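Local coordinates for uncharacterized protein MTH_862 (Methanothermobacter thermautotrophicus, PDB 2R47), which is of unknown function but belongs to a family of uncharacterised archaeal proteins, with a mixed beta sheet in each of its two subunits, at residues 58-63 against 99-104. Residues are numbered along the deposited sequence; the frame is centred on the assembly and turned at random.
Sequences PNTDFS and IGSDIE
The methyl CG2 of T60 sits against the hydroxymethyl group of S101, and this one meeting is the tight part of the contact. CG2 is 3.4 Å from S101 CB, closer than carbons usually pack, and equally near the hydroxyl, with T60 CG2 to S101 OG also 3.4 Å. Both CB atoms are directed at the opposing segment. A chi1 of 58° turns the T60 methyl anti to its own carbonyl carbon, beside the backbone N, and this branch, rather than OG1, makes the close approach to S101. No hydrogen bond spans the two segments, so the join is one of van der Waals packing.

Around N59 the fit is looser. Its CB lies 4.2 Å from S101 OG, and farther out N59 OD1 approaches the CG2 branch of I99 at only 4.5 Å. I99 is solvent-exposed; the two segments bury 136 Å² in all, and none of the four touching residues is fully buried. T60 and S101 also both touch V106, so helix 103-113 backs the tight side.

Backbone bonds outside the pair place both sides, N59 with G33 and S101 with L94, while the type II' turn from P58 to D61 is closed locally by D61 N to P58 O at 2.9 Å, with N59 at its second position (phi 54°, psi -122°). D102 is the N-cap of helix 103-113, its OD1 accepting from D105 N. The contact thus sets a tight beta turn, following sheet strand 53-58, against the loop leading into a capped helix, at the surface of an alpha/beta fold with a mixed sheet.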
loop_
_atom_site.group_PDB
_atom_site.type_symbol
_atom_site.label_atom_id
_atom_site.label_comp_id
_atom_site.label_asym_id
_atom_site.label_seq_id
_atom_site.Cartn_x
_atom_site.Cartn_y
_atom_site.Cartn_z
ATOM N N PRO A 58 -8.740 -11.161 -7.124
ATOM C CA PRO A 58 -9.000 -9.984 -7.932
ATOM C C PRO A 58 -10.503 -9.790 -8.177
ATOM O O PRO A 58 -11.199 -10.690 -8.670
ATOM C CB PRO A 58 -8.236 -10.276 -9.226
ATOM C CG PRO A 58 -8.335 -11.783 -9.394
ATOM C CD PRO A 58 -8.232 -12.295 -7.941
ATOM N N ASN A 59 -10.987 -8.596 -7.846
ATOM C CA ASN A 59 -12.408 -8.271 -7.940
ATOM C C ASN A 59 -13.206 -9.299 -7.163
ATOM O O ASN A 59 -12.993 -9.433 -5.989
ATOM C CB ASN A 59 -12.826 -8.142 -9.418
ATOM C CG ASN A 59 -12.133 -6.974 -10.098
ATOM O OD1 ASN A 59 -12.194 -5.844 -9.619
ATOM N ND2 ASN A 59 -11.390 -7.260 -11.145
ATOM N N THR A 60 -14.148 -10.019 -7.795
ATOM C CA THR A 60 -14.842 -11.074 -7.039
ATOM C C THR A 60 -14.575 -12.448 -7.696
ATOM O O THR A 60 -15.377 -13.363 -7.581
ATOM C CB THR A 60 -16.362 -10.795 -6.908
ATOM O OG1 THR A 60 -16.931 -10.673 -8.218
ATOM C CG2 THR A 60 -16.619 -9.491 -6.131
ATOM N N ASP A 61 -13.447 -12.571 -8.382
ATOM C CA ASP A 61 -13.131 -13.795 -9.102
ATOM C C ASP A 61 -12.208 -14.707 -8.309
ATOM O O ASP A 61 -11.012 -14.716 -8.524
ATOM C CB ASP A 61 -12.505 -13.479 -10.453
ATOM C CG ASP A 61 -12.470 -14.681 -11.371
ATOM O OD1 ASP A 61 -12.842 -15.806 -10.942
ATOM O OD2 ASP A 61 -12.094 -14.483 -12.536
ATOM N N PHE A 62 -12.818 -15.550 -7.484
ATOM C CA PHE A 62 -12.115 -16.514 -6.645
ATOM C C PHE A 62 -11.240 -17.476 -7.443
ATOM O O PHE A 62 -10.154 -17.847 -7.020
ATOM C CB PHE A 62 -13.196 -17.235 -5.857
ATOM C CG PHE A 62 -12.709 -18.174 -4.839
ATOM C CD1 PHE A 62 -11.694 -17.809 -3.947
ATOM C CD2 PHE A 62 -13.324 -19.436 -4.706
ATOM C CE1 PHE A 62 -11.270 -18.693 -2.941
ATOM C CE2 PHE A 62 -12.900 -20.334 -3.700
ATOM C CZ PHE A 62 -11.861 -19.962 -2.841
ATOM N N SER A 63 -11.715 -17.883 -8.624
ATOM C CA SER A 63 -10.957 -18.790 -9.481
ATOM C C SER A 63 -9.613 -18.229 -9.933
ATOM O O SER A 63 -8.709 -19.020 -10.251
ATOM C CB SER A 63 -11.802 -19.233 -10.697
ATOM O OG SER A 63 -11.868 -18.197 -11.683
ATOM N N ILE A 99 -17.249 -0.334 -11.235
ATOM C CA ILE A 99 -16.458 -1.562 -11.085
ATOM C C ILE A 99 -15.501 -1.482 -9.889
ATOM O O ILE A 99 -14.299 -1.716 -9.948
ATOM C CB ILE A 99 -16.097 -2.398 -12.363
ATOM C CG1 ILE A 99 -17.382 -2.892 -13.043
ATOM C CG2 ILE A 99 -15.287 -3.651 -12.017
ATOM C CD1 ILE A 99 -18.522 -3.254 -12.077
ATOM N N GLY A 100 -16.134 -1.115 -8.787
ATOM C CA GLY A 100 -16.169 -2.040 -7.675
ATOM C C GLY A 100 -16.976 -3.189 -8.269
ATOM O O GLY A 100 -17.071 -3.322 -9.485
ATOM N N SER A 101 -17.585 -4.024 -7.443
ATOM C CA SER A 101 -18.311 -5.198 -7.969
ATOM C C SER A 101 -19.756 -5.075 -7.569
ATOM O O SER A 101 -20.040 -4.416 -6.578
ATOM C CB SER A 101 -17.713 -6.470 -7.386
ATOM O OG SER A 101 -16.336 -6.517 -7.661
ATOM N N ASP A 102 -20.681 -5.692 -8.301
ATOM C CA ASP A 102 -22.055 -5.566 -7.835
ATOM C C ASP A 102 -22.291 -6.402 -6.564
ATOM O O ASP A 102 -21.587 -7.381 -6.327
ATOM C CB ASP A 102 -23.115 -5.648 -8.961
ATOM C CG ASP A 102 -23.451 -7.049 -9.387
ATOM O OD1 ASP A 102 -23.000 -8.018 -8.750
ATOM O OD2 ASP A 102 -24.204 -7.183 -10.382
ATOM N N ILE A 103 -23.232 -5.967 -5.731
ATOM C CA ILE A 103 -23.422 -6.574 -4.415
ATOM C C ILE A 103 -23.710 -8.065 -4.504
ATOM O O ILE A 103 -23.270 -8.826 -3.649
ATOM C CB ILE A 103 -24.522 -5.845 -3.578
ATOM C CG1 ILE A 103 -24.391 -6.182 -2.082
ATOM C CG2 ILE A 103 -25.950 -6.125 -4.125
ATOM C CD1 ILE A 103 -23.133 -5.617 -1.415
ATOM N N GLU A 104 -24.430 -8.489 -5.541
ATOM C CA GLU A 104 -24.700 -9.916 -5.652
ATOM C C GLU A 104 -23.457 -10.732 -6.004
ATOM O O GLU A 104 -23.353 -11.866 -5.531
ATOM C CB GLU A 104 -25.892 -10.230 -6.565
ATOM C CG GLU A 104 -27.255 -9.760 -6.009
ATOM C CD GLU A 104 -27.640 -10.337 -4.635
ATOM O OE1 GLU A 104 -27.413 -11.549 -4.387
ATOM O OE2 GLU A 104 -28.188 -9.564 -3.809
#